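Local coordinates for protein putative aminopeptidase (Leishmania major, PDB 5NTH) that probably removes N-terminal amino acids from peptides as a manganese-dependent leucyl aminopeptidase of the M17 family, binding actinonin in its metal site, at residues V13-T16 with A17-A20; F66-P69 with A70-E73; K199-C202 with V203-E207; V399-A402 with T403-D407. All blocks are in the same frame, centred on the assembly; numbering follows the deposited sequence.

Contact 1: V13-T16 with A17-A20; sequences VEET and AVSA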
loop_
_atom_site.group_PDB
_atom_site.type_symbol
_atom_site.label_atom_id
_atom_site.label_comp_id
_atom_site.label_asym_id
_atom_site.label_seq_id
_atom_site.Cartn_x
_atom_site.Cartn_y
_atom_site.Cartn_z
ATOM N N VAL A 13 -0.999 42.775 10.178
ATOM C CA VAL A 13 0.123 42.557 9.256
ATOM C C VAL A 13 -0.298 41.697 8.075
ATOM O O VAL A 13 -0.058 42.044 6.918
ATOM C CB VAL A 13 1.338 41.883 9.973
ATOM C CG1 VAL A 13 2.379 41.347 8.975
ATOM C CG2 VAL A 13 1.996 42.853 10.955
ATOM N N GLU A 14 -0.892 40.553 8.390
ATOM C CA GLU A 14 -1.397 39.624 7.385
ATOM C C GLU A 14 -2.399 40.370 6.492
ATOM O O GLU A 14 -2.332 40.275 5.266
ATOM C CB GLU A 14 -2.025 38.406 8.083
ATOM C CG GLU A 14 -2.225 37.152 7.229
ATOM C CD GLU A 14 -2.602 35.927 8.078
ATOM O OE1 GLU A 14 -1.803 35.552 8.983
ATOM O OE2 GLU A 14 -3.687 35.340 7.860
ATOM N N GLU A 15 -3.282 41.153 7.115
ATOM C CA GLU A 15 -4.321 41.859 6.382
ATOM C C GLU A 15 -3.787 42.976 5.533
ATOM O O GLU A 15 -4.372 43.284 4.501
ATOM C CB GLU A 15 -5.410 42.403 7.305
ATOM C CG GLU A 15 -6.363 41.352 7.898
ATOM C CD GLU A 15 -6.817 40.279 6.911
ATOM O OE1 GLU A 15 -7.279 40.619 5.797
ATOM O OE2 GLU A 15 -6.709 39.075 7.255
ATOM N N THR A 16 -2.703 43.602 5.971
ATOM C CA THR A 16 -2.063 44.678 5.208
ATOM C C THR A 16 -1.449 44.094 3.946
ATOM O O THR A 16 -1.574 44.668 2.878
ATOM C CB THR A 16 -0.992 45.428 6.052
ATOM O OG1 THR A 16 -1.637 46.410 6.877
ATOM C CG2 THR A 16 0.070 46.147 5.178
ATOM N N ALA A 17 -0.797 42.944 4.071
ATOM C CA ALA A 17 -0.199 42.286 2.912
ATOM C C ALA A 17 -1.226 41.699 1.947
ATOM O O ALA A 17 -0.937 41.636 0.763
ATOM C CB ALA A 17 0.801 41.211 3.332
ATOM N N VAL A 18 -2.389 41.247 2.426
ATOM C CA VAL A 18 -3.427 40.754 1.501
ATOM C C VAL A 18 -3.976 41.928 0.694
ATOM O O VAL A 18 -4.257 41.770 -0.496
ATOM C CB VAL A 18 -4.603 39.935 2.150
ATOM C CG1 VAL A 18 -4.137 38.674 2.883
ATOM C CG2 VAL A 18 -5.397 40.775 3.104
ATOM N N SER A 19 -4.098 43.103 1.327
ATOM C CA SER A 19 -4.586 44.330 0.628
ATOM C C SER A 19 -3.707 44.708 -0.567
ATOM O O SER A 19 -4.212 45.139 -1.602
ATOM C CB SER A 19 -4.743 45.521 1.592
ATOM O OG SER A 19 -5.945 45.428 2.360
ATOM N N ALA A 20 -2.408 44.504 -0.410
ATOM C CA ALA A 20 -1.434 44.679 -1.488
ATOM C C ALA A 20 -1.515 43.585 -2.531
ATOM O O ALA A 20 -1.400 43.874 -3.722
ATOM C CB ALA A 20 -0.015 44.737 -0.934
#

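Contact 2: F66-P69 with A70-E73; sequences FYCP and AVAE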
loop_
_atom_site.group_PDB
_atom_site.type_symbol
_atom_site.label_atom_id
_atom_site.label_comp_id
_atom_site.label_asym_id
_atom_site.label_seq_id
_atom_site.Cartn_x
_atom_site.Cartn_y
_atom_site.Cartn_z
ATOM N N PHE A 66 17.595 42.336 -37.222
ATOM C CA PHE A 66 18.690 41.677 -36.521
ATOM C C PHE A 66 19.351 40.666 -37.458
ATOM O O PHE A 66 20.112 39.802 -37.012
ATOM C CB PHE A 66 18.180 41.017 -35.217
ATOM C CG PHE A 66 17.176 39.946 -35.441
ATOM C CD1 PHE A 66 17.567 38.677 -35.843
ATOM C CD2 PHE A 66 15.836 40.213 -35.318
ATOM C CE1 PHE A 66 16.637 37.688 -36.108
ATOM C CE2 PHE A 66 14.896 39.230 -35.577
ATOM C CZ PHE A 66 15.293 37.959 -35.966
ATOM N N TYR A 67 19.077 40.754 -38.756
ATOM C CA TYR A 67 19.726 39.822 -39.686
ATOM C C TYR A 67 21.158 40.229 -39.723
ATOM O O TYR A 67 21.461 41.414 -39.654
ATOM C CB TYR A 67 19.174 39.859 -41.097
ATOM C CG TYR A 67 19.451 38.576 -41.860
ATOM C CD1 TYR A 67 18.699 37.434 -41.599
ATOM C CD2 TYR A 67 20.451 38.499 -42.860
ATOM C CE1 TYR A 67 18.920 36.248 -42.285
ATOM C CE2 TYR A 67 20.672 37.311 -43.568
ATOM C CZ TYR A 67 19.900 36.187 -43.261
ATOM O OH TYR A 67 20.049 34.980 -43.904
ATOM N N CYS A 68 22.025 39.233 -39.778
ATOM C CA CYS A 68 23.471 39.432 -39.842
ATOM C C CYS A 68 24.071 38.048 -40.083
ATOM O O CYS A 68 23.334 37.054 -40.100
ATOM C CB CYS A 68 24.007 40.080 -38.566
ATOM S SG CYS A 68 23.744 39.056 -37.119
ATOM N N PRO A 69 25.390 37.971 -40.324
ATOM C CA PRO A 69 25.946 36.676 -40.747
ATOM C C PRO A 69 25.853 35.549 -39.703
ATOM O O PRO A 69 25.588 34.413 -40.088
ATOM C CB PRO A 69 27.406 37.014 -41.055
ATOM C CG PRO A 69 27.368 38.444 -41.420
ATOM C CD PRO A 69 26.402 39.033 -40.440
ATOM N N ALA A 70 26.057 35.853 -38.418
ATOM C CA ALA A 70 25.982 34.820 -37.380
ATOM C C ALA A 70 24.556 34.278 -37.299
ATOM O O ALA A 70 24.339 33.075 -37.087
ATOM C CB ALA A 70 26.417 35.357 -36.033
ATOM N N VAL A 71 23.589 35.171 -37.497
ATOM C CA VAL A 71 22.196 34.774 -37.472
ATOM C C VAL A 71 21.917 33.925 -38.680
ATOM O O VAL A 71 21.266 32.916 -38.580
ATOM C CB VAL A 71 21.244 35.966 -37.436
ATOM C CG1 VAL A 71 19.813 35.488 -37.639
ATOM C CG2 VAL A 71 21.376 36.681 -36.105
ATOM N N ALA A 72 22.425 34.338 -39.821
ATOM C CA ALA A 72 22.256 33.562 -41.055
ATOM C C ALA A 72 22.771 32.143 -40.857
ATOM O O ALA A 72 22.165 31.186 -41.329
ATOM C CB ALA A 72 23.004 34.237 -42.195
ATOM N N GLU A 73 23.879 32.032 -40.134
ATOM C CA GLU A 73 24.502 30.749 -39.887
ATOM C C GLU A 73 23.646 29.891 -38.962
ATOM O O GLU A 73 23.527 28.666 -39.141
ATOM C CB GLU A 73 25.877 30.954 -39.271
ATOM C CG GLU A 73 26.630 29.666 -39.004
ATOM C CD GLU A 73 26.927 28.826 -40.251
ATOM O OE1 GLU A 73 26.955 29.364 -41.411
ATOM O OE2 GLU A 73 27.160 27.599 -40.032
#

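Contact 3: K199-C202 with V203-E207; sequences KSVC and VAELE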
loop_
_atom_site.group_PDB
_atom_site.type_symbol
_atom_site.label_atom_id
_atom_site.label_comp_id
_atom_site.label_asym_id
_atom_site.label_seq_id
_atom_site.Cartn_x
_atom_site.Cartn_y
_atom_site.Cartn_z
ATOM N N LYS A 199 -13.523 36.886 -39.829
ATOM C CA LYS A 199 -13.471 37.504 -38.500
ATOM C C LYS A 199 -12.155 38.321 -38.355
ATOM O O LYS A 199 -11.103 37.994 -38.950
ATOM C CB LYS A 199 -13.675 36.437 -37.404
ATOM N N SER A 200 -12.248 39.420 -37.609
ATOM C CA SER A 200 -11.064 40.237 -37.248
ATOM C C SER A 200 -10.757 40.249 -35.751
ATOM O O SER A 200 -11.670 40.325 -34.892
ATOM C CB SER A 200 -11.263 41.679 -37.678
ATOM O OG SER A 200 -12.554 42.120 -37.279
ATOM N N VAL A 201 -9.468 40.219 -35.449
ATOM C CA VAL A 201 -9.018 40.379 -34.062
ATOM C C VAL A 201 -7.915 41.418 -34.014
ATOM O O VAL A 201 -6.960 41.337 -34.792
ATOM C CB VAL A 201 -8.589 39.036 -33.419
ATOM C CG1 VAL A 201 -7.484 38.341 -34.238
ATOM C CG2 VAL A 201 -8.213 39.250 -31.951
ATOM N N CYS A 202 -8.068 42.385 -33.102
ATOM C CA CYS A 202 -7.188 43.552 -33.039
ATOM C C CYS A 202 -6.206 43.517 -31.863
ATOM O O CYS A 202 -6.332 42.692 -30.961
ATOM C CB CYS A 202 -8.013 44.813 -32.964
ATOM S SG CYS A 202 -8.861 45.062 -31.409
ATOM N N VAL A 203 -5.241 44.431 -31.880
ATOM C CA VAL A 203 -4.178 44.448 -30.896
ATOM C C VAL A 203 -4.645 44.646 -29.475
ATOM O O VAL A 203 -4.086 44.021 -28.574
ATOM C CB VAL A 203 -3.150 45.543 -31.220
ATOM C CG1 VAL A 203 -2.141 45.764 -30.080
ATOM C CG2 VAL A 203 -2.416 45.142 -32.479
ATOM N N ALA A 204 -5.625 45.525 -29.263
ATOM C CA ALA A 204 -6.159 45.742 -27.914
ATOM C C ALA A 204 -6.803 44.454 -27.327
ATOM O O ALA A 204 -6.744 44.229 -26.119
ATOM C CB ALA A 204 -7.135 46.908 -27.903
ATOM N N GLU A 205 -7.380 43.624 -28.198
ATOM C CA GLU A 205 -7.859 42.296 -27.836
ATOM C C GLU A 205 -6.728 41.341 -27.430
ATOM O O GLU A 205 -6.784 40.694 -26.385
ATOM C CB GLU A 205 -8.701 41.696 -28.965
ATOM C CG GLU A 205 -10.170 42.076 -28.831
ATOM C CD GLU A 205 -10.989 41.981 -30.120
ATOM O OE1 GLU A 205 -10.596 42.638 -31.140
ATOM O OE2 GLU A 205 -12.042 41.261 -30.097
ATOM N N LEU A 206 -5.689 41.258 -28.228
ATOM C CA LEU A 206 -4.590 40.361 -27.881
ATOM C C LEU A 206 -3.975 40.728 -26.524
ATOM O O LEU A 206 -3.612 39.844 -25.754
ATOM C CB LEU A 206 -3.533 40.346 -28.966
ATOM C CG LEU A 206 -4.065 39.901 -30.322
ATOM C CD1 LEU A 206 -2.936 39.990 -31.328
ATOM C CD2 LEU A 206 -4.665 38.506 -30.300
ATOM N N GLU A 207 -3.895 42.025 -26.226
ATOM C CA GLU A 207 -3.479 42.495 -24.904
ATOM C C GLU A 207 -4.464 42.091 -23.801
ATOM O O GLU A 207 -4.065 41.706 -22.684
ATOM C CB GLU A 207 -3.264 44.009 -24.930
ATOM C CG GLU A 207 -1.969 44.392 -25.643
ATOM C CD GLU A 207 -1.930 45.823 -26.186
ATOM O OE1 GLU A 207 -2.898 46.305 -26.809
ATOM O OE2 GLU A 207 -0.892 46.477 -26.006
#

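Contact 4: V399-A402 with T403-D407; sequences VYYA and TGEQD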
loop_
_atom_site.group_PDB
_atom_site.type_symbol
_atom_site.label_atom_id
_atom_site.label_comp_id
_atom_site.label_asym_id
_atom_site.label_seq_id
_atom_site.Cartn_x
_atom_site.Cartn_y
_atom_site.Cartn_z
ATOM N N VAL A 399 -24.296 25.326 -11.334
ATOM C CA VAL A 399 -24.992 25.281 -12.584
ATOM C C VAL A 399 -26.485 25.524 -12.356
ATOM O O VAL A 399 -27.111 26.220 -13.160
ATOM C CB VAL A 399 -24.698 24.012 -13.381
ATOM C CG1 VAL A 399 -23.213 23.955 -13.713
ATOM C CG2 VAL A 399 -25.174 22.748 -12.658
ATOM N N TYR A 400 -27.039 25.039 -11.242
ATOM C CA TYR A 400 -28.433 25.324 -10.937
ATOM C C TYR A 400 -28.644 26.825 -10.769
ATOM O O TYR A 400 -29.525 27.407 -11.379
ATOM C CB TYR A 400 -28.964 24.562 -9.723
ATOM C CG TYR A 400 -30.435 24.806 -9.594
ATOM C CD1 TYR A 400 -31.369 24.044 -10.313
ATOM C CD2 TYR A 400 -30.903 25.888 -8.845
ATOM C CE1 TYR A 400 -32.744 24.322 -10.232
ATOM C CE2 TYR A 400 -32.265 26.186 -8.758
ATOM C CZ TYR A 400 -33.185 25.403 -9.448
ATOM O OH TYR A 400 -34.513 25.713 -9.366
ATOM N N TYR A 401 -27.836 27.467 -9.955
ATOM C CA TYR A 401 -27.901 28.935 -9.879
ATOM C C TYR A 401 -27.909 29.619 -11.243
ATOM O O TYR A 401 -28.672 30.536 -11.476
ATOM C CB TYR A 401 -26.732 29.534 -9.112
ATOM C CG TYR A 401 -26.879 31.032 -9.054
ATOM C CD1 TYR A 401 -27.648 31.607 -8.067
ATOM C CD2 TYR A 401 -26.315 31.874 -10.029
ATOM C CE1 TYR A 401 -27.844 32.976 -8.001
ATOM C CE2 TYR A 401 -26.507 33.257 -9.978
ATOM C CZ TYR A 401 -27.280 33.806 -8.947
ATOM O OH TYR A 401 -27.532 35.160 -8.830
ATOM N N ALA A 402 -27.005 29.204 -12.111
ATOM C CA ALA A 402 -26.783 29.894 -13.370
ATOM C C ALA A 402 -27.912 29.611 -14.340
ATOM O O ALA A 402 -28.250 30.475 -15.148
ATOM C CB ALA A 402 -25.466 29.482 -13.974
ATOM N N THR A 403 -28.502 28.417 -14.251
ATOM C CA THR A 403 -29.587 28.029 -15.166
ATOM C C THR A 403 -30.972 28.282 -14.648
ATOM O O THR A 403 -31.875 28.383 -15.444
ATOM C CB THR A 403 -29.541 26.549 -15.550
ATOM O OG1 THR A 403 -29.602 25.713 -14.380
ATOM C CG2 THR A 403 -28.309 26.285 -16.327
ATOM N N GLY A 404 -31.134 28.356 -13.330
ATOM C CA GLY A 404 -32.447 28.486 -12.711
ATOM C C GLY A 404 -32.697 29.653 -11.775
ATOM O O GLY A 404 -33.807 29.820 -11.312
ATOM N N GLU A 405 -31.699 30.458 -11.464
ATOM C CA GLU A 405 -31.902 31.555 -10.515
ATOM C C GLU A 405 -31.612 32.969 -11.056
ATOM O O GLU A 405 -31.915 33.973 -10.406
ATOM C CB GLU A 405 -31.066 31.263 -9.280
ATOM C CG GLU A 405 -31.600 30.090 -8.474
ATOM C CD GLU A 405 -32.852 30.431 -7.692
ATOM O OE1 GLU A 405 -33.148 31.640 -7.591
ATOM O OE2 GLU A 405 -33.526 29.501 -7.165
ATOM N N GLN A 406 -31.027 33.052 -12.240
ATOM C CA GLN A 406 -30.778 34.337 -12.860
ATOM C C GLN A 406 -32.044 34.861 -13.531
ATOM O O GLN A 406 -33.002 34.107 -13.751
ATOM C CB GLN A 406 -29.652 34.188 -13.862
ATOM C CG GLN A 406 -28.366 33.743 -13.180
ATOM C CD GLN A 406 -27.119 34.243 -13.876
ATOM O OE1 GLN A 406 -26.498 35.241 -13.457
ATOM N NE2 GLN A 406 -26.742 33.549 -14.951
ATOM N N ASP A 407 -32.055 36.158 -13.837
ATOM C CA ASP A 407 -33.197 36.767 -14.549
ATOM C C ASP A 407 -33.204 36.612 -16.086
ATOM O O ASP A 407 -34.025 37.224 -16.741
ATOM C CB ASP A 407 -33.470 38.222 -14.078
ATOM C CG ASP A 407 -32.406 39.281 -14.527
ATOM O OD1 ASP A 407 -31.630 39.120 -15.524
ATOM O OD2 ASP A 407 -32.374 40.343 -13.837
#

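Contact 1: V13-T16 with A17-A20
Val13-Thr16 and Ala17-Ala20 are successive turns at the start of helix 12-26, joined by regular i to i+4 bonding. Ala17 N donates to Val13 O at 3.1 Å and Val18 N to Glu14 O at 3.0 Å. Ser19 N reaches Glu15 O at 3.2 Å, and Ala20 N makes a weak bond to Thr16 O at 3.4 Å. The main side-chain meeting is between Glu15 and Val18. Glu15 has its CG anti to the carbonyl carbon (chi1 -73°), and a second bend at chi2 (-42°) turns the carboxylate toward the side of Val18, where OE1 lies 3.3 Å from Val18 CG2. That methyl also presses on the backbone, with Val18 CG2 3.0 Å from Glu15 O, a tight fit. Val18 CG1 takes the other flank, 3.4 Å from Glu14 O. The polar ends are taken up by residues outside these two turns: Glu15 OE1 pairs with Arg6 and OE2 with Ser9 N, Ser19 OG bonds to Arg6, and Glu14 bridges Arg8 and Arg256 of the second subunit. Two acidic side chains in the first turns would be expected to interact favourably with the positive end of the helix dipole, while their arginine partners fasten the N-terminal tail and a neighbouring subunit to this helix.

Contact 2: F66-P69 with A70-E73
Phe66 and Val71 cross at about a right angle, the ring offering its edge to the valine: Phe66 CE1 lies 4.2 Å from Val71 CG1, close to the ring plane. Phe66 CG sits between its own backbone N and carbonyl carbon (chi1 63°), which folds the ring back beside the coming helix, where Tyr140 also meets it edge to face. The second branch of the valine faces backbone and sulfur together, Val71 CG2 being 3.5 Å from both Phe66 O and Cys68 SG. Tyr67 approaches Ala72 by the phenol end. With CG anti to the backbone N (chi1 -158°), its ring reaches across the opening turn of the helix until Tyr67 OH stands 3.5 Å from Ala72 CB, a contact oblique to the ring. These side chains flank the N-terminus of helix 69-77 in the N-terminal domain of the macro clan. Cys68 is the N-cap residue, and its carbonyl accepts the first i to i+4 bond, Ala72 N to Cys68 O at 2.9 Å, with the donor nearly in line with the C=O. Pro69 follows in the first turn, where it has no N-H to give, and its carbonyl takes Glu73 N at 2.9 Å. Cys68 and Ala70 rest on Ala88 of strand 83-88. Glu73 forms a salt bridge with Arg77, and Tyr96 of the third subunit packs against Pro69, Ala70 and Glu73.

Contact 3: K199-C202 with V203-E207
The backbone runs extended through Val201 and turns into helix 203-221 at Cys202, the N-cap residue, whose carbonyl receives Leu206 N at 3.2 Å, with the donor in the carbonyl plane. Across this turn Glu205, three residues on from the cap, reaches back toward the chain that leads into the helix. Its side chain is extended beyond CG (chi2 159°); as modelled, Glu205 OE1 accepts Cys202 N at 3.2 Å with an N-H angle of 166°, though that oxygen is too close to a neighbour for its place to be sure. The arrangement is consistent with the N3 half of a capping box. The other oxygen, Glu205 OE2, is bonded to Ser338 OG, which anchors the far side of the carboxylate. A negative group here would be expected to suit the positive start of the helix dipole. Val201 adds apolar packing through one methyl. Its CG2, anti to the backbone N, lies 3.9 Å from Glu205 CB and 4.0 Å from Leu206 CD2, crossing the leucine at about a right angle. On one flank Met341 of helix 323-341 packs against Cys202, Ala204 and Glu205; Glu148 and Ala152 of helix 148-156 meet Leu206, with Glu148 also touching Val201, and Ala190 and Phe191 of helix 189-192 lie against Val203.

Contact 4: V399-A402 with T403-D407
Thr403, Tyr401 and Glu405 carry most of this contact over the last turn of helix 391-404. Thr403 grips Val399 O twice, through its N at 2.8 Å and through its OG1, also 2.8 Å from that oxygen. The hydroxyl gets there because chi1 (58°) places it between the backbone N and the carbonyl carbon; it is bonded as well to Ser501 N. Tyr401 has its CG anti to the backbone N (chi1 -179°), which lays the ring along the departing chain. Glu405 and Gln406 approach the ring obliquely from the same side, Glu405 CB 3.6 Å from Tyr401 CD1 and Gln406 CG 3.7 Å from Tyr401 CE2. Glu405 then bends at chi2, and its OE2 comes in at the edge of the Tyr400 ring, 3.9 Å from Tyr400 CE2. Glu405 N closes the last turn on Tyr401 O at 3.0 Å, from above the carbonyl plane. Gln406 NE2 donates weakly to Ala402 O and is also hydrogen-bonded to Ser353 OG. Glu405 is the first residue to depart from helical angles, so this is a helix C-terminus of the alpha/beta catalytic domain: the helix starts just after the manganese ligand Glu390 and lies on strands 412-417 and 291-300.

Overall arrangement
From the N terminus, all four contacts follow one another in series; each joins adjoining residues, so none closes a long loop, and none nests in or crosses another. Contact 1 lies in the opening turns of helix 12-26, contact 2 at the start of helix 69-77 in the N-terminal domain, contact 3 where a loop enters helix 203-221, and contact 4 where helix 391-404 ends in the catalytic domain. No two touch: contacts 2 and 3 come nearest, about 18 Å between closest atoms, whereas contacts 2 and 4 lie on opposite sides of the chain's centre, about 59 Å between centres. Contacts 1 and 2 also meet neighbouring subunits; contacts 3 and 4 do not.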